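G protein alpha subunit (Entamoeba histolytica, PDB 4FID) probably acts as the GTP-binding and GTP-hydrolysing alpha subunit of a heterotrimeric G protein, relaying signals from membrane receptors, and is seen here with GDP bound. Local coordinates at residues A[151-156]-A[162-167]; A[61-66]-A[107-112]; A[239-244]-A[261-266]. All coordinates share one frame; numbering follows the deposited sequence.

Interaction 1 (A[151-156]-A[162-167]); sequences IHEYDF and PFHLID
Asp167 N reaches His152 O at 2.6 Å, and the answering bond from His152 N to Asp167 O closes a hydrogen-bonded antiparallel pair. Two more such pairs follow, Tyr154 with Leu165 and Phe156 with Phe163, between strands whose N-to-C directions differ by 164°. On the face carrying Glu153, Asp155, His164 and Ile166, the imidazole of His164 is gripped through both nitrogens. Its NE2 gives a proton to Glu153 OE2 at 2.8 Å, meeting that oxygen on its anti side, with the carboxylate standing nearly upright to the ring (81°). Its ND1 donates to Asp155 OD1, also 2.8 Å away, and arrives from above the carboxylate plane. Two carboxylates at its edge fix the ring's rotation and would favour the protonated imidazole.

The strands form the hairpin at the edge of the Ras-like domain sheet, where strand 162-167 pairs in parallel with strand 6-12. Asp167 opens the Asp-Val-Gly-Gly-Gln run predicted to bind GTP, and its OD2 forms a salt bridge with Lys18 of the P-loop.

On the other face Phe156, Phe163 and Leu165 are buried, which suits apolar residues; Tyr154 lies beside them, and His152 and Asp167 nearer the nucleotide end. Phe156 has CG wedged between backbone N and carbonyl carbon (chi1 46°), which swings its ring back over the partner strand. Phe163 CB lies over one face of that ring, 3.7 Å from its centroid, a CH-pi contact, while Leu165 CB meets the edge at CE1, 3.5 Å away. Tyr154 sends its hydroxyl beyond the hairpin to Ala22 O in helix 18-28.

Interaction 2 (A[61-66]-A[107-112]); sequences AILNHP and YEESAK
Glu109 holds its carboxylate between two side chains of the 61-66 turn, the tip of Leu63 and the ring of His65. His65 NE2 stands equally far, 3.4 Å, from Glu109 OE1 and OE2, and OE1 is the one at the imidazole edge, close to the ring plane. Ring and carboxylate are turned 81° against each other. OE2 in addition lies against the leucine, 3.4 Å from Leu63 CD1, as the two side chains run alongside one another, pointing opposite ways. A glutamate suits this place because its long chain, extended beyond CG (chi2 -169°), spans backbones whose nearest CA atoms, those of Leu63 and Glu109, are 8.7 Å apart.

The turn itself positions the two partners. Helix 42-62 ends in a Schellman motif with Asn64 as its C-prime residue; its positive phi (52°) reverses the chain, and Asn64 N bonds back to Ala61 O at 3.3 Å. That reversal brings His65 round beside Leu63, so that Leu63 O comes to lie 3.3 Å above one face of the imidazole. On the other side, Glu109 lies at the end region of helix 101-108, and a backbone bond from Ser110 N to Tyr107 O turns the chain there.

This small surface contact joins two helix ends within the all-helical domain, away from the nucleotide. His65 also touches Ala105 and Thr106 of helix 101-108, Leu63 reaches Phe113 in the following loop, and Tyr107 packs edge-to-face on Trp98 of helix 90-99.

Interaction 3 (A[239-244]-A[261-266]); sequences DLFEEK and DNAVMG. With GDP (guanosine-5'-diphosphate), chain C.
The backbones of Glu242 and Ala263 draw together to 5.3 Å between CA atoms, where helix 238-247 passes the first turn of helix 263-275. The small Ala263 allows this approach: its CB lies 3.5 Å from Glu242 CG, against the aliphatic part of the glutamate. Phe241 supplies the deeper contact. With CG anti to the backbone N (chi1 177°), its ring projects edge-first at the neighbouring helix. CE2 is 3.5 Å from Ala263 O, which lies near the ring plane, and CZ is 3.9 Å from Gly266 C, a meeting with bare main chain that a glycine permits. Tyr197 meets the phenylalanine with ring planes at about 90°, while Ala267 and Ile270 extend the apolar surface along helix 263-275.

Helix 238-247 begins within the Asn-Lys-x-Asp motif of G proteins, here Asn236 to Asp239, which recognises guanine. Asp239 uses both carboxylate oxygens: OD1 accepts from GDP N1 at 3.3 Å and OD2 from GDP N2 at 3.2 Å, a bidentate acceptor for the N1 and N2 donors of guanine. Leu240 places its branch beside the same amino group.

At the start of the facing helix Asn262 is the N-cap, its OD1 accepting from the N of Met265, a selenomethionine, at 3.0 Å and more weakly from Val264 N. Ala263 N instead gives its proton to a water 2.7 Å away, which in turn makes a weak bond to Glu242 OE2. A second water lies within bonding distance of both Glu242 O and Asp261 OD1.

The three contacts follow one another along the chain, two of them bearing on the GDP site. Interaction 1 and interaction 3 belong to the Ras-like domain, on opposite sides of the chain's centre with their own centres about 31 Å apart. Each borders the nucleotide site: the Asp167 side chain of the hairpin stays about 6 Å from GDP, nearest atoms, on the P-loop side, whereas Asp239 of interaction 3 bonds to the base. Interaction 2, in the helical domain, lies about 41 Å from interaction 1 between centres. It does touch interaction 3, where Ala111 CB packs 4.2 Å from Lys244 CE, so the 107-112 and 239-244 segments meet across the interface of the two domains.

Interaction 1 (A[151-156]-A[162-167])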
loop_
_atom_site.group_PDB
_atom_site.type_symbol
_atom_site.label_atom_id
_atom_site.label_comp_id
_atom_site.label_asym_id
_atom_site.label_seq_id
_atom_site.Cartn_x
_atom_site.Cartn_y
_atom_site.Cartn_z
ATOM N N ILE A 151 -13.152 -8.355 -4.092
ATOM C CA ILE A 151 -13.087 -8.944 -5.417
ATOM C C ILE A 151 -13.311 -7.877 -6.480
ATOM O O ILE A 151 -14.431 -7.504 -6.780
ATOM C CB ILE A 151 -14.001 -10.182 -5.584
ATOM C CG1 ILE A 151 -13.496 -11.034 -6.743
ATOM C CG2 ILE A 151 -15.477 -9.796 -5.747
ATOM C CD1 ILE A 151 -12.069 -11.453 -6.570
ATOM N N HIS A 152 -12.219 -7.370 -7.028
ATOM C CA HIS A 152 -12.291 -6.311 -8.023
ATOM C C HIS A 152 -11.664 -6.769 -9.323
ATOM O O HIS A 152 -10.533 -7.255 -9.336
ATOM C CB HIS A 152 -11.564 -5.062 -7.526
ATOM C CG HIS A 152 -12.178 -4.445 -6.310
ATOM N ND1 HIS A 152 -13.025 -3.359 -6.375
ATOM C CD2 HIS A 152 -12.066 -4.755 -4.997
ATOM C CE1 HIS A 152 -13.409 -3.029 -5.155
ATOM N NE2 HIS A 152 -12.842 -3.861 -4.300
ATOM N N GLU A 153 -12.401 -6.617 -10.416
ATOM C CA GLU A 153 -11.902 -6.978 -11.733
ATOM C C GLU A 153 -11.813 -5.733 -12.577
ATOM O O GLU A 153 -12.589 -4.801 -12.388
ATOM C CB GLU A 153 -12.843 -7.982 -12.411
ATOM C CG GLU A 153 -12.998 -9.294 -11.650
ATOM C CD GLU A 153 -13.677 -10.399 -12.462
ATOM O OE1 GLU A 153 -14.868 -10.665 -12.217
ATOM O OE2 GLU A 153 -13.018 -11.020 -13.324
ATOM N N TYR A 154 -10.848 -5.701 -13.484
ATOM C CA TYR A 154 -10.943 -4.815 -14.643
ATOM C C TYR A 154 -9.922 -5.078 -15.729
ATOM O O TYR A 154 -8.983 -5.853 -15.555
ATOM C CB TYR A 154 -10.996 -3.320 -14.300
ATOM C CG TYR A 154 -10.171 -2.862 -13.125
ATOM C CD1 TYR A 154 -8.798 -2.687 -13.230
ATOM C CD2 TYR A 154 -10.785 -2.543 -11.916
ATOM C CE1 TYR A 154 -8.060 -2.238 -12.151
ATOM C CE2 TYR A 154 -10.060 -2.098 -10.838
ATOM C CZ TYR A 154 -8.706 -1.948 -10.957
ATOM O OH TYR A 154 -8.008 -1.504 -9.862
ATOM N N ASP A 155 -10.145 -4.432 -16.866
ATOM C CA ASP A 155 -9.298 -4.600 -18.026
ATOM C C ASP A 155 -8.539 -3.317 -18.301
ATOM O O ASP A 155 -9.064 -2.221 -18.106
ATOM C CB ASP A 155 -10.149 -4.974 -19.237
ATOM C CG ASP A 155 -11.069 -6.135 -18.954
ATOM O OD1 ASP A 155 -10.602 -7.299 -18.930
ATOM O OD2 ASP A 155 -12.261 -5.882 -18.729
ATOM N N PHE A 156 -7.289 -3.473 -18.721
ATOM C CA PHE A 156 -6.528 -2.384 -19.309
ATOM C C PHE A 156 -5.813 -2.889 -20.567
ATOM O O PHE A 156 -5.999 -4.037 -20.981
ATOM C CB PHE A 156 -5.549 -1.777 -18.299
ATOM C CG PHE A 156 -4.769 -2.789 -17.520
ATOM C CD1 PHE A 156 -5.339 -3.447 -16.447
ATOM C CD2 PHE A 156 -3.454 -3.073 -17.848
ATOM C CE1 PHE A 156 -4.613 -4.389 -15.726
ATOM C CE2 PHE A 156 -2.723 -4.009 -17.128
ATOM C CZ PHE A 156 -3.302 -4.666 -16.068
ATOM N N PRO A 162 -4.163 -6.761 -24.524
ATOM C CA PRO A 162 -5.237 -6.762 -23.520
ATOM C C PRO A 162 -4.855 -7.468 -22.196
ATOM O O PRO A 162 -4.365 -8.600 -22.216
ATOM C CB PRO A 162 -6.352 -7.536 -24.218
ATOM C CG PRO A 162 -5.614 -8.512 -25.088
ATOM C CD PRO A 162 -4.360 -7.794 -25.552
ATOM N N PHE A 163 -5.079 -6.793 -21.067
ATOM C CA PHE A 163 -4.892 -7.391 -19.754
ATOM C C PHE A 163 -6.180 -7.415 -18.929
ATOM O O PHE A 163 -7.041 -6.549 -19.061
ATOM C CB PHE A 163 -3.803 -6.660 -18.979
ATOM C CG PHE A 163 -2.420 -7.036 -19.387
ATOM C CD1 PHE A 163 -1.633 -7.812 -18.564
ATOM C CD2 PHE A 163 -1.904 -6.620 -20.606
ATOM C CE1 PHE A 163 -0.343 -8.163 -18.948
ATOM C CE2 PHE A 163 -0.619 -6.968 -20.994
ATOM C CZ PHE A 163 0.161 -7.735 -20.166
ATOM N N HIS A 164 -6.307 -8.428 -18.082
ATOM C CA HIS A 164 -7.429 -8.502 -17.159
ATOM C C HIS A 164 -6.880 -8.673 -15.747
ATOM O O HIS A 164 -6.066 -9.568 -15.480
ATOM C CB HIS A 164 -8.375 -9.635 -17.535
ATOM C CG HIS A 164 -9.552 -9.761 -16.627
ATOM N ND1 HIS A 164 -10.642 -8.918 -16.698
ATOM C CD2 HIS A 164 -9.820 -10.639 -15.629
ATOM C CE1 HIS A 164 -11.526 -9.267 -15.779
ATOM N NE2 HIS A 164 -11.053 -10.312 -15.118
ATOM N N LEU A 165 -7.312 -7.793 -14.850
ATOM C CA LEU A 165 -6.717 -7.699 -13.529
ATOM C C LEU A 165 -7.752 -8.188 -12.525
ATOM O O LEU A 165 -8.884 -7.695 -12.518
ATOM C CB LEU A 165 -6.303 -6.238 -13.257
ATOM C CG LEU A 165 -5.393 -5.826 -12.082
ATOM C CD1 LEU A 165 -6.118 -5.928 -10.763
ATOM C CD2 LEU A 165 -4.120 -6.653 -12.023
ATOM N N ILE A 166 -7.378 -9.179 -11.709
ATOM C CA ILE A 166 -8.244 -9.674 -10.644
ATOM C C ILE A 166 -7.636 -9.327 -9.309
ATOM O O ILE A 166 -6.591 -9.865 -8.949
ATOM C CB ILE A 166 -8.399 -11.196 -10.700
ATOM C CG1 ILE A 166 -8.915 -11.621 -12.084
ATOM C CG2 ILE A 166 -9.307 -11.700 -9.517
ATOM C CD1 ILE A 166 -8.757 -13.088 -12.371
ATOM N N ASP A 167 -8.281 -8.417 -8.581
ATOM C CA ASP A 167 -7.777 -7.955 -7.277
ATOM C C ASP A 167 -8.497 -8.696 -6.149
ATOM O O ASP A 167 -9.668 -8.433 -5.873
ATOM C CB ASP A 167 -7.958 -6.437 -7.157
ATOM C CG ASP A 167 -7.545 -5.889 -5.805
ATOM O OD1 ASP A 167 -7.814 -4.693 -5.570
ATOM O OD2 ASP A 167 -6.964 -6.623 -4.971
#

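Interaction 2 (A[61-66]-A[107-112])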
loop_
_atom_site.group_PDB
_atom_site.type_symbol
_atom_site.label_atom_id
_atom_site.label_comp_id
_atom_site.label_asym_id
_atom_site.label_seq_id
_atom_site.Cartn_x
_atom_site.Cartn_y
_atom_site.Cartn_z
ATOM N N ALA A 61 0.147 13.530 23.756
ATOM C CA ALA A 61 -0.099 13.510 25.198
ATOM C C ALA A 61 0.545 12.275 25.807
ATOM O O ALA A 61 1.292 12.353 26.791
ATOM C CB ALA A 61 -1.596 13.511 25.483
ATOM N N ILE A 62 0.249 11.130 25.204
ATOM C CA ILE A 62 0.839 9.861 25.598
ATOM C C ILE A 62 2.386 9.882 25.563
ATOM O O ILE A 62 3.036 9.199 26.347
ATOM C CB ILE A 62 0.278 8.724 24.707
ATOM C CG1 ILE A 62 -1.235 8.591 24.910
ATOM C CG2 ILE A 62 0.990 7.402 24.981
ATOM C CD1 ILE A 62 -1.896 7.541 24.031
ATOM N N LEU A 63 2.969 10.684 24.675
ATOM C CA LEU A 63 4.423 10.692 24.497
ATOM C C LEU A 63 5.108 11.985 24.986
ATOM O O LEU A 63 6.284 12.224 24.703
ATOM C CB LEU A 63 4.790 10.396 23.037
ATOM C CG LEU A 63 4.397 9.021 22.476
ATOM C CD1 LEU A 63 4.451 8.987 20.958
ATOM C CD2 LEU A 63 5.302 7.948 23.033
ATOM N N ASN A 64 4.380 12.807 25.731
ATOM C CA ASN A 64 4.984 13.984 26.354
ATOM C C ASN A 64 5.764 14.871 25.381
ATOM O O ASN A 64 6.965 15.080 25.552
ATOM C CB ASN A 64 5.899 13.575 27.511
ATOM C CG ASN A 64 5.319 12.445 28.338
ATOM O OD1 ASN A 64 4.327 12.623 29.056
ATOM N ND2 ASN A 64 5.934 11.261 28.235
ATOM N N HIS A 65 5.078 15.370 24.356
ATOM C CA HIS A 65 5.599 16.433 23.511
ATOM C C HIS A 65 4.612 17.600 23.571
ATOM O O HIS A 65 3.701 17.698 22.745
ATOM C CB HIS A 65 5.727 15.977 22.060
ATOM C CG HIS A 65 6.524 14.725 21.885
ATOM N ND1 HIS A 65 7.883 14.681 22.076
ATOM C CD2 HIS A 65 6.148 13.480 21.513
ATOM C CE1 HIS A 65 8.316 13.450 21.841
ATOM N NE2 HIS A 65 7.284 12.706 21.499
ATOM N N PRO A 66 4.782 18.494 24.546
ATOM C CA PRO A 66 3.794 19.561 24.695
ATOM C C PRO A 66 3.535 20.375 23.414
ATOM O O PRO A 66 4.413 20.550 22.555
ATOM C CB PRO A 66 4.396 20.431 25.804
ATOM C CG PRO A 66 5.169 19.479 26.613
ATOM C CD PRO A 66 5.800 18.546 25.603
ATOM N N TYR A 107 4.879 13.091 15.326
ATOM C CA TYR A 107 4.824 12.474 14.007
ATOM C C TYR A 107 6.086 11.656 13.744
ATOM O O TYR A 107 6.012 10.575 13.175
ATOM C CB TYR A 107 4.618 13.527 12.914
ATOM C CG TYR A 107 4.707 12.979 11.505
ATOM C CD1 TYR A 107 3.603 12.397 10.891
ATOM C CD2 TYR A 107 5.894 13.058 10.780
ATOM C CE1 TYR A 107 3.683 11.897 9.603
ATOM C CE2 TYR A 107 5.984 12.572 9.495
ATOM C CZ TYR A 107 4.878 11.992 8.908
ATOM O OH TYR A 107 4.965 11.502 7.625
ATOM N N GLU A 108 7.234 12.174 14.176
ATOM C CA GLU A 108 8.510 11.472 14.027
ATOM C C GLU A 108 8.599 10.190 14.864
ATOM O O GLU A 108 9.425 9.325 14.591
ATOM C CB GLU A 108 9.682 12.400 14.351
ATOM C CG GLU A 108 9.737 13.643 13.477
ATOM C CD GLU A 108 9.634 13.326 11.990
ATOM O OE1 GLU A 108 9.243 14.220 11.199
ATOM O OE2 GLU A 108 9.940 12.176 11.605
ATOM N N GLU A 109 7.752 10.059 15.881
ATOM C CA GLU A 109 7.712 8.812 16.649
ATOM C C GLU A 109 6.605 7.889 16.124
ATOM O O GLU A 109 6.149 6.989 16.814
ATOM C CB GLU A 109 7.572 9.084 18.151
ATOM C CG GLU A 109 8.737 9.880 18.745
ATOM C CD GLU A 109 8.736 9.912 20.274
ATOM O OE1 GLU A 109 9.693 10.462 20.863
ATOM O OE2 GLU A 109 7.785 9.387 20.892
ATOM N N SER A 110 6.198 8.132 14.886
ATOM C CA SER A 110 5.178 7.360 14.198
ATOM C C SER A 110 5.315 5.844 14.388
ATOM O O SER A 110 4.331 5.100 14.280
ATOM C CB SER A 110 5.264 7.677 12.716
ATOM O OG SER A 110 4.048 7.394 12.073
ATOM N N ALA A 111 6.545 5.385 14.621
ATOM C CA ALA A 111 6.781 4.001 15.027
ATOM C C ALA A 111 7.223 3.959 16.491
ATOM O O ALA A 111 8.403 4.153 16.802
ATOM C CB ALA A 111 7.811 3.345 14.151
ATOM N N LYS A 112 6.267 3.683 17.374
ATOM C CA LYS A 112 4.940 3.349 16.894
ATOM C C LYS A 112 3.759 3.829 17.740
ATOM O O LYS A 112 3.781 3.862 18.976
ATOM C CB LYS A 112 4.818 1.837 16.627
ATOM C CG LYS A 112 4.796 0.969 17.886
ATOM C CD LYS A 112 4.710 -0.519 17.563
ATOM C CE LYS A 112 4.803 -1.364 18.826
ATOM N NZ LYS A 112 4.879 -2.819 18.508
#

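Interaction 3 (A[239-244]-A[261-266])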
loop_
_atom_site.group_PDB
_atom_site.type_symbol
_atom_site.label_atom_id
_atom_site.label_comp_id
_atom_site.label_asym_id
_atom_site.label_seq_id
_atom_site.Cartn_x
_atom_site.Cartn_y
_atom_site.Cartn_z
ATOM N N ASP A 239 9.869 3.365 -0.350
ATOM C CA ASP A 239 10.083 4.713 0.198
ATOM C C ASP A 239 9.955 4.744 1.727
ATOM O O ASP A 239 10.866 5.227 2.428
ATOM C CB ASP A 239 9.143 5.759 -0.462
ATOM C CG ASP A 239 7.649 5.322 -0.483
ATOM O OD1 ASP A 239 7.345 4.106 -0.609
ATOM O OD2 ASP A 239 6.774 6.221 -0.394
ATOM N N LEU A 240 8.836 4.205 2.229
ATOM C CA LEU A 240 8.545 4.165 3.658
ATOM C C LEU A 240 9.583 3.342 4.378
ATOM O O LEU A 240 9.998 3.675 5.487
ATOM C CB LEU A 240 7.155 3.589 3.916
ATOM C CG LEU A 240 6.019 4.492 3.417
ATOM C CD1 LEU A 240 4.634 3.910 3.737
ATOM C CD2 LEU A 240 6.182 5.906 4.006
ATOM N N PHE A 241 10.012 2.268 3.732
ATOM C CA PHE A 241 11.000 1.380 4.316
ATOM C C PHE A 241 12.384 2.048 4.500
ATOM O O PHE A 241 12.987 1.921 5.554
ATOM C CB PHE A 241 11.077 0.107 3.473
ATOM C CG PHE A 241 12.109 -0.874 3.935
ATOM C CD1 PHE A 241 11.933 -1.575 5.118
ATOM C CD2 PHE A 241 13.249 -1.114 3.163
ATOM C CE1 PHE A 241 12.897 -2.508 5.545
ATOM C CE2 PHE A 241 14.220 -2.031 3.577
ATOM C CZ PHE A 241 14.042 -2.731 4.774
ATOM N N GLU A 242 12.868 2.756 3.476
ATOM C CA GLU A 242 14.141 3.494 3.541
ATOM C C GLU A 242 14.175 4.338 4.805
ATOM O O GLU A 242 15.097 4.251 5.611
ATOM C CB GLU A 242 14.263 4.457 2.346
ATOM C CG GLU A 242 15.371 4.160 1.336
ATOM C CD GLU A 242 16.226 5.399 0.976
ATOM O OE1 GLU A 242 15.666 6.442 0.550
ATOM O OE2 GLU A 242 17.471 5.318 1.119
ATOM N N GLU A 243 13.149 5.170 4.945
ATOM C CA GLU A 243 13.043 6.150 6.008
ATOM C C GLU A 243 12.904 5.457 7.360
ATOM O O GLU A 243 13.590 5.806 8.334
ATOM C CB GLU A 243 11.842 7.067 5.733
ATOM C CG GLU A 243 11.526 8.059 6.845
ATOM C CD GLU A 243 12.670 9.038 7.118
ATOM O OE1 GLU A 243 13.046 9.808 6.197
ATOM O OE2 GLU A 243 13.191 9.042 8.258
ATOM N N LYS A 244 12.023 4.462 7.416
ATOM C CA LYS A 244 11.728 3.775 8.666
ATOM C C LYS A 244 12.971 3.122 9.251
ATOM O O LYS A 244 13.130 3.055 10.464
ATOM C CB LYS A 244 10.653 2.737 8.448
ATOM C CG LYS A 244 10.246 2.017 9.698
ATOM C CD LYS A 244 8.885 1.416 9.494
ATOM C CE LYS A 244 8.302 0.905 10.793
ATOM N NZ LYS A 244 7.055 0.168 10.501
ATOM N N ASP A 261 22.000 0.619 7.673
ATOM C CA ASP A 261 21.150 1.654 7.099
ATOM C C ASP A 261 20.825 1.431 5.618
ATOM O O ASP A 261 19.982 2.149 5.043
ATOM C CB ASP A 261 21.850 3.012 7.264
ATOM C CG ASP A 261 20.884 4.182 7.206
ATOM O OD1 ASP A 261 19.660 3.922 7.085
ATOM O OD2 ASP A 261 21.342 5.352 7.283
ATOM N N ASN A 262 21.498 0.450 5.008
ATOM C CA ASN A 262 21.379 0.187 3.570
ATOM C C ASN A 262 20.042 -0.463 3.147
ATOM O O ASN A 262 19.817 -1.668 3.323
ATOM C CB ASN A 262 22.588 -0.628 3.098
ATOM C CG ASN A 262 22.626 -0.821 1.592
ATOM O OD1 ASN A 262 21.591 -0.936 0.933
ATOM N ND2 ASN A 262 23.832 -0.879 1.041
ATOM N N ALA A 263 19.167 0.344 2.566
ATOM C CA ALA A 263 17.814 -0.081 2.293
ATOM C C ALA A 263 17.768 -1.172 1.230
ATOM O O ALA A 263 16.806 -1.967 1.172
ATOM C CB ALA A 263 16.956 1.109 1.881
ATOM N N VAL A 264 18.795 -1.216 0.386
ATOM C CA VAL A 264 18.852 -2.236 -0.648
ATOM C C VAL A 264 19.175 -3.588 -0.031
ATOM O O VAL A 264 18.448 -4.576 -0.223
ATOM C CB VAL A 264 19.856 -1.892 -1.754
ATOM C CG1 VAL A 264 20.354 -3.160 -2.441
ATOM C CG2 VAL A 264 19.196 -0.980 -2.764
HETATM N N MSE A 265 20.260 -3.621 0.726
HETATM C CA MSE A 265 20.663 -4.844 1.384
HETATM C C MSE A 265 19.559 -5.333 2.325
HETATM O O MSE A 265 19.320 -6.556 2.418
HETATM C CB MSE A 265 21.962 -4.636 2.152
HETATM C CG MSE A 265 23.199 -4.505 1.269
HETATM SE SE MSE A 265 24.837 -4.545 2.343
HETATM C CE MSE A 265 24.496 -3.074 3.563
ATOM N N GLY A 266 18.889 -4.384 3.001
ATOM C CA GLY A 266 17.821 -4.718 3.930
ATOM C C GLY A 266 16.584 -5.287 3.239
ATOM O O GLY A 266 15.897 -6.169 3.764
HETATM P PB GDP C . -4.873 -3.303 0.513
HETATM O O1B GDP C . -6.256 -2.876 0.091
HETATM O O2B GDP C . -4.973 -4.113 1.785
HETATM O O3B GDP C . -4.304 -4.154 -0.594
HETATM O O3A GDP C . -3.891 -2.036 0.798
HETATM P PA GDP C . -4.195 -0.505 0.333
HETATM O O1A GDP C . -3.937 -0.311 -1.147
HETATM O O2A GDP C . -5.614 -0.091 0.678
HETATM O "O5'" GDP C . -3.167 0.377 1.221
HETATM C "C5'" GDP C . -3.664 1.399 2.090
HETATM C "C4'" GDP C . -2.696 2.584 2.227
HETATM O "O4'" GDP C . -1.349 2.241 1.873
HETATM C "C3'" GDP C . -3.102 3.778 1.362
HETATM O "O3'" GDP C . -3.254 4.948 2.192
HETATM C "C2'" GDP C . -1.967 3.940 0.360
HETATM O "O2'" GDP C . -1.763 5.321 0.008
HETATM C "C1'" GDP C . -0.783 3.298 1.090
HETATM N N9 GDP C . 0.284 2.811 0.166
HETATM C C8 GDP C . 0.241 1.759 -0.682
HETATM N N7 GDP C . 1.414 1.624 -1.360
HETATM C C5 GDP C . 2.238 2.603 -0.943
HETATM C C6 GDP C . 3.620 3.058 -1.243
HETATM O O6 GDP C . 4.329 2.465 -2.077
HETATM N N1 GDP C . 4.095 4.130 -0.599
HETATM C C2 GDP C . 3.364 4.793 0.320
HETATM N N2 GDP C . 3.917 5.859 0.940
HETATM N N3 GDP C . 2.095 4.439 0.651
HETATM C C4 GDP C . 1.491 3.376 0.063
HETATM O O HOH W 1 17.898 4.457 4.739
HETATM O O HOH W 2 19.707 2.866 1.773
#